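Local coordinates for 3-oxo-tetronate kinase (PDB 1YZY), which catalyses the ATP-dependent phosphorylation of 3-oxo-tetronate to 3-oxo-tetronate 4-phosphate, at residues W293-L298 with K343-T348; T242-K247 with D389-L394. All blocks are in the same frame, centred on the assembly; numbering follows the deposited sequence.

Contact 1 of 2, residues W293-L298 with K343-T348; sequences WVIANL and KQYGVT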
loop_
_atom_site.group_PDB
_atom_site.type_symbol
_atom_site.label_atom_id
_atom_site.label_comp_id
_atom_site.label_asym_id
_atom_site.label_seq_id
_atom_site.Cartn_x
_atom_site.Cartn_y
_atom_site.Cartn_z
ATOM N N TRP A 293 33.583 2.674 3.644
ATOM C CA TRP A 293 33.316 1.898 4.854
ATOM C C TRP A 293 32.289 0.776 4.587
ATOM O O TRP A 293 32.499 -0.370 4.976
ATOM C CB TRP A 293 32.838 2.823 5.980
ATOM C CG TRP A 293 32.516 2.116 7.281
ATOM C CD1 TRP A 293 33.349 1.939 8.346
ATOM C CD2 TRP A 293 31.274 1.492 7.643
ATOM N NE1 TRP A 293 32.712 1.242 9.344
ATOM C CE2 TRP A 293 31.438 0.954 8.937
ATOM C CE3 TRP A 293 30.038 1.337 6.995
ATOM C CZ2 TRP A 293 30.413 0.267 9.598
ATOM C CZ3 TRP A 293 29.017 0.653 7.656
ATOM C CH2 TRP A 293 29.216 0.127 8.944
ATOM N N VAL A 294 31.181 1.106 3.933
ATOM C CA VAL A 294 30.152 0.108 3.626
ATOM C C VAL A 294 30.698 -1.077 2.829
ATOM O O VAL A 294 30.529 -2.225 3.229
ATOM C CB VAL A 294 28.964 0.725 2.824
ATOM C CG1 VAL A 294 28.031 -0.374 2.324
ATOM C CG2 VAL A 294 28.200 1.706 3.687
ATOM N N ILE A 295 31.300 -0.793 1.676
ATOM C CA ILE A 295 31.837 -1.837 0.811
ATOM C C ILE A 295 32.952 -2.670 1.450
ATOM O O ILE A 295 33.165 -3.820 1.066
ATOM C CB ILE A 295 32.306 -1.264 -0.549
ATOM C CG1 ILE A 295 33.491 -0.314 -0.360
ATOM C CG2 ILE A 295 31.165 -0.504 -1.216
ATOM C CD1 ILE A 295 34.129 0.138 -1.667
ATOM N N ALA A 296 33.656 -2.091 2.416
ATOM C CA ALA A 296 34.736 -2.789 3.106
ATOM C C ALA A 296 34.201 -3.654 4.238
ATOM O O ALA A 296 34.954 -4.386 4.892
ATOM C CB ALA A 296 35.745 -1.796 3.643
ATOM N N ASN A 297 32.896 -3.563 4.465
ATOM C CA ASN A 297 32.238 -4.337 5.507
ATOM C C ASN A 297 31.056 -5.098 4.925
ATOM O O ASN A 297 30.112 -5.431 5.643
ATOM C CB ASN A 297 31.770 -3.426 6.641
ATOM C CG ASN A 297 32.904 -2.984 7.543
ATOM O OD1 ASN A 297 33.544 -3.807 8.200
ATOM N ND2 ASN A 297 33.136 -1.679 7.611
ATOM N N LEU A 298 31.109 -5.368 3.623
ATOM C CA LEU A 298 30.046 -6.096 2.936
ATOM C C LEU A 298 30.192 -7.609 3.048
ATOM O O LEU A 298 29.398 -8.361 2.481
ATOM C CB LEU A 298 29.996 -5.717 1.456
ATOM C CG LEU A 298 29.284 -4.429 1.060
ATOM C CD1 LEU A 298 29.310 -4.303 -0.450
ATOM C CD2 LEU A 298 27.847 -4.436 1.566
ATOM N N LYS A 343 24.712 1.209 -5.369
ATOM C CA LYS A 343 24.049 0.460 -6.433
ATOM C C LYS A 343 24.973 0.329 -7.637
ATOM O O LYS A 343 24.999 -0.717 -8.292
ATOM C CB LYS A 343 22.735 1.117 -6.862
ATOM C CG LYS A 343 21.840 0.185 -7.689
ATOM C CD LYS A 343 20.690 0.913 -8.358
ATOM C CE LYS A 343 21.144 1.641 -9.610
ATOM N NZ LYS A 343 20.051 2.434 -10.234
ATOM N N GLN A 344 25.683 1.409 -7.960
ATOM C CA GLN A 344 26.625 1.402 -9.078
ATOM C C GLN A 344 27.755 0.413 -8.784
ATOM O O GLN A 344 28.253 -0.265 -9.685
ATOM C CB GLN A 344 27.185 2.810 -9.323
ATOM C CG GLN A 344 28.330 2.885 -10.349
ATOM C CD GLN A 344 27.960 2.343 -11.733
ATOM O OE1 GLN A 344 28.781 1.712 -12.404
ATOM N NE2 GLN A 344 26.734 2.612 -12.171
ATOM N N TYR A 345 28.150 0.329 -7.518
ATOM C CA TYR A 345 29.200 -0.590 -7.098
ATOM C C TYR A 345 28.755 -2.053 -7.213
ATOM O O TYR A 345 29.554 -2.928 -7.554
ATOM C CB TYR A 345 29.638 -0.271 -5.664
ATOM C CG TYR A 345 30.590 -1.280 -5.075
ATOM C CD1 TYR A 345 31.930 -1.317 -5.460
ATOM C CD2 TYR A 345 30.143 -2.225 -4.157
ATOM C CE1 TYR A 345 32.802 -2.278 -4.944
ATOM C CE2 TYR A 345 31.003 -3.188 -3.636
ATOM C CZ TYR A 345 32.329 -3.213 -4.033
ATOM O OH TYR A 345 33.167 -4.182 -3.521
ATOM N N GLY A 346 27.491 -2.326 -6.901
ATOM C CA GLY A 346 27.001 -3.690 -6.996
ATOM C C GLY A 346 26.128 -4.200 -5.859
ATOM O O GLY A 346 25.888 -5.411 -5.770
ATOM N N VAL A 347 25.717 -3.318 -4.950
ATOM C CA VAL A 347 24.844 -3.723 -3.849
ATOM C C VAL A 347 23.452 -3.913 -4.451
ATOM O O VAL A 347 22.969 -3.049 -5.185
ATOM C CB VAL A 347 24.816 -2.669 -2.717
ATOM C CG1 VAL A 347 23.688 -2.969 -1.732
ATOM C CG2 VAL A 347 26.149 -2.665 -1.980
ATOM N N THR A 348 22.839 -5.065 -4.185
ATOM C CA THR A 348 21.525 -5.374 -4.739
ATOM C C THR A 348 20.347 -5.401 -3.773
ATOM O O THR A 348 19.195 -5.397 -4.211
ATOM C CB THR A 348 21.549 -6.694 -5.560
ATOM O OG1 THR A 348 22.177 -7.745 -4.809
ATOM C CG2 THR A 348 22.287 -6.489 -6.863
HETATM O O HOH W 1 32.876 -5.459 -1.064
#
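I295 meets the aromatic ring of Y345 in a CH-pi contact that joins the C-terminal ends of two helices, 286-295 and 324-345, in the nucleotide-binding C-terminal domain. The CG2 methyl of I295 stands over one face of the ring, 3.8 Å from the Y345 ring centroid and 22° off the normal, displaced toward the side of CD2 and CE2. L298 reaches the same ring differently: its CD1 methyl lies at the edge, near the ring plane, 3.8 Å from Y345 CE2. That methyl also meets the V347 side chain, with L298 CD1 3.9 Å from V347 CG2, so it bridges the tyrosine and the residue two places further on. No direct hydrogen bond crosses; instead a water molecule donates to I295 O at 2.7 Å and is hydrogen-bonded to Y345 OH at 2.8 Å.

The ring is brought across by Y345 CG lying opposite its own backbone N (chi1 172°). In 293-298, a type I turn from I295 to L298 brings L298 back toward the partner segment, while in 343-348 G346, with positive phi, takes the chain out of helix 324-345 and leads to V347. L342 and V249 extend the apolar packing around V294 and V347. Behind the turn, the N297 side chain folds back over one face of the W293 ring, its ND2 donating to W293 O at 3.0 Å.

Contact 2 of 2, residues T242-K247 with D389-L394; sequences TPTKGK and DIFLAL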
loop_
_atom_site.group_PDB
_atom_site.type_symbol
_atom_site.label_atom_id
_atom_site.label_comp_id
_atom_site.label_asym_id
_atom_site.label_seq_id
_atom_site.Cartn_x
_atom_site.Cartn_y
_atom_site.Cartn_z
ATOM N N THR A 242 11.926 -13.703 -2.183
ATOM C CA THR A 242 12.801 -13.018 -1.230
ATOM C C THR A 242 14.077 -12.663 -2.030
ATOM O O THR A 242 14.227 -13.068 -3.185
ATOM C CB THR A 242 13.146 -13.890 0.033
ATOM O OG1 THR A 242 13.606 -15.193 -0.354
ATOM C CG2 THR A 242 11.945 -14.030 0.929
ATOM N N PRO A 243 14.955 -11.816 -1.477
ATOM C CA PRO A 243 16.157 -11.496 -2.245
ATOM C C PRO A 243 17.061 -12.709 -2.426
ATOM O O PRO A 243 17.107 -13.592 -1.568
ATOM C CB PRO A 243 16.850 -10.456 -1.364
ATOM C CG PRO A 243 15.727 -9.804 -0.658
ATOM C CD PRO A 243 14.884 -10.984 -0.266
ATOM N N THR A 244 17.722 -12.785 -3.571
ATOM C CA THR A 244 18.663 -13.868 -3.812
ATOM C C THR A 244 19.985 -13.400 -3.203
ATOM O O THR A 244 20.158 -12.206 -2.948
ATOM C CB THR A 244 18.845 -14.161 -5.318
ATOM O OG1 THR A 244 18.642 -12.960 -6.082
ATOM C CG2 THR A 244 17.868 -15.248 -5.774
ATOM N N LYS A 245 20.892 -14.335 -2.928
ATOM C CA LYS A 245 22.185 -13.983 -2.339
ATOM C C LYS A 245 22.912 -12.870 -3.091
ATOM O O LYS A 245 23.195 -12.990 -4.291
ATOM C CB LYS A 245 23.086 -15.216 -2.219
ATOM C CG LYS A 245 23.073 -15.871 -0.839
ATOM C CD LYS A 245 24.257 -15.430 0.026
ATOM C CE LYS A 245 24.271 -13.927 0.291
ATOM N NZ LYS A 245 23.028 -13.437 0.956
ATOM N N GLY A 246 23.224 -11.807 -2.355
ATOM C CA GLY A 246 23.911 -10.651 -2.904
ATOM C C GLY A 246 24.340 -9.719 -1.787
ATOM O O GLY A 246 24.144 -10.032 -0.611
ATOM N N LYS A 247 24.999 -8.619 -2.137
ATOM C CA LYS A 247 25.451 -7.645 -1.141
ATOM C C LYS A 247 24.230 -6.900 -0.599
ATOM O O LYS A 247 23.355 -6.522 -1.369
ATOM C CB LYS A 247 26.423 -6.643 -1.779
ATOM C CG LYS A 247 27.508 -7.262 -2.654
ATOM C CD LYS A 247 28.486 -8.097 -1.844
ATOM C CE LYS A 247 29.369 -8.940 -2.753
ATOM N NZ LYS A 247 28.570 -9.954 -3.513
ATOM N N ASP A 389 17.078 -6.075 -11.266
ATOM C CA ASP A 389 17.166 -6.983 -10.126
ATOM C C ASP A 389 17.672 -6.385 -8.818
ATOM O O ASP A 389 18.705 -6.813 -8.295
ATOM C CB ASP A 389 18.030 -8.196 -10.484
ATOM C CG ASP A 389 17.380 -9.105 -11.523
ATOM O OD1 ASP A 389 16.167 -8.949 -11.800
ATOM O OD2 ASP A 389 18.093 -9.986 -12.059
ATOM N N ILE A 390 16.935 -5.423 -8.277
ATOM C CA ILE A 390 17.308 -4.788 -7.020
ATOM C C ILE A 390 16.174 -5.005 -6.025
ATOM O O ILE A 390 15.015 -4.738 -6.340
ATOM C CB ILE A 390 17.539 -3.258 -7.203
ATOM C CG1 ILE A 390 18.639 -2.995 -8.244
ATOM C CG2 ILE A 390 17.879 -2.606 -5.868
ATOM C CD1 ILE A 390 20.026 -3.485 -7.855
ATOM N N PHE A 391 16.514 -5.473 -4.826
ATOM C CA PHE A 391 15.523 -5.733 -3.791
ATOM C C PHE A 391 15.580 -4.690 -2.691
ATOM O O PHE A 391 16.656 -4.202 -2.340
ATOM C CB PHE A 391 15.719 -7.138 -3.204
ATOM C CG PHE A 391 15.627 -8.247 -4.231
ATOM C CD1 PHE A 391 14.415 -8.887 -4.483
ATOM C CD2 PHE A 391 16.747 -8.634 -4.963
ATOM C CE1 PHE A 391 14.317 -9.893 -5.453
ATOM C CE2 PHE A 391 16.657 -9.638 -5.933
ATOM C CZ PHE A 391 15.437 -10.267 -6.176
ATOM N N LEU A 392 14.413 -4.328 -2.163
ATOM C CA LEU A 392 14.319 -3.334 -1.093
ATOM C C LEU A 392 13.277 -3.700 -0.027
ATOM O O LEU A 392 12.247 -4.299 -0.327
ATOM C CB LEU A 392 13.967 -1.956 -1.666
ATOM C CG LEU A 392 14.637 -1.462 -2.950
ATOM C CD1 LEU A 392 13.973 -2.096 -4.182
ATOM C CD2 LEU A 392 14.524 0.051 -3.012
ATOM N N ALA A 393 13.576 -3.355 1.219
ATOM C CA ALA A 393 12.683 -3.585 2.347
ATOM C C ALA A 393 12.549 -2.211 2.983
ATOM O O ALA A 393 13.480 -1.720 3.624
ATOM C CB ALA A 393 13.294 -4.572 3.337
ATOM N N LEU A 394 11.401 -1.580 2.756
ATOM C CA LEU A 394 11.131 -0.244 3.271
ATOM C C LEU A 394 10.318 -0.315 4.560
ATOM O O LEU A 394 9.131 -0.653 4.540
ATOM C CB LEU A 394 10.381 0.556 2.203
ATOM C CG LEU A 394 10.919 0.371 0.776
ATOM C CD1 LEU A 394 10.013 1.072 -0.223
ATOM C CD2 LEU A 394 12.358 0.879 0.659
#
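P243 and F391 bring the two backbones to 6.0 Å between their CA atoms, where the loop leading to strand 248-252 passes the start of strand 391-395, which lies between strands 380-385 and 349-353 in the nucleotide-binding C-terminal domain. The 242-247 segment is extended but forms no regular strand, and no hydrogen bond joins it to 389-394. Instead the backbone of F391 hydrogen-bonds to T348 and F350, pairing its strand with the parallel strand 349-353, while its side chain points toward the loop.

The contact is a CH-pi interaction between the proline and the phenyl ring. P243 CA sits almost centrally over one face, 3.8 Å from the centroid of the F391 ring and only 8° from the ring normal. The pyrrolidine continues from there toward the root of the side chain: P243 CB is 3.8 Å from F391 CG, and P243 CG is 3.7 Å from F391 CB. With CG of F391 turned away from its own carbonyl carbon (chi1 -58°), the ring turns one face to P243. The proline also packs against N349, W382 and F412, which ties this loop to neighbouring strands and to the C-terminal tail.

Beyond the proline, the backbone N of T244 lies over the same face of the ring. T242 O approaches obliquely, 3.9 Å from F391 CE1, and the hydroxyl T244 OG1 lies 3.9 Å from F391 CE2.

Contacts 1 and 2 have centres 13 Å apart in the C-terminal part of the chain, on the same side of its centre. In chain order 242-247 comes first, then both segments of contact 1, then 389-394, so contact 2 spans contact 1. T348 is the junction, at the entry to strand 349-353: its O is 2.8 Å from F391 N and its N 3.2 Å from K247 O, both probable hydrogen bonds. Strand 349-353 lies between 248-252 and 391-395, parallel to both, so the two contacts border the beginnings of three adjacent strands. They are structural packing, away from the residues thought, by similarity, to bind ATP.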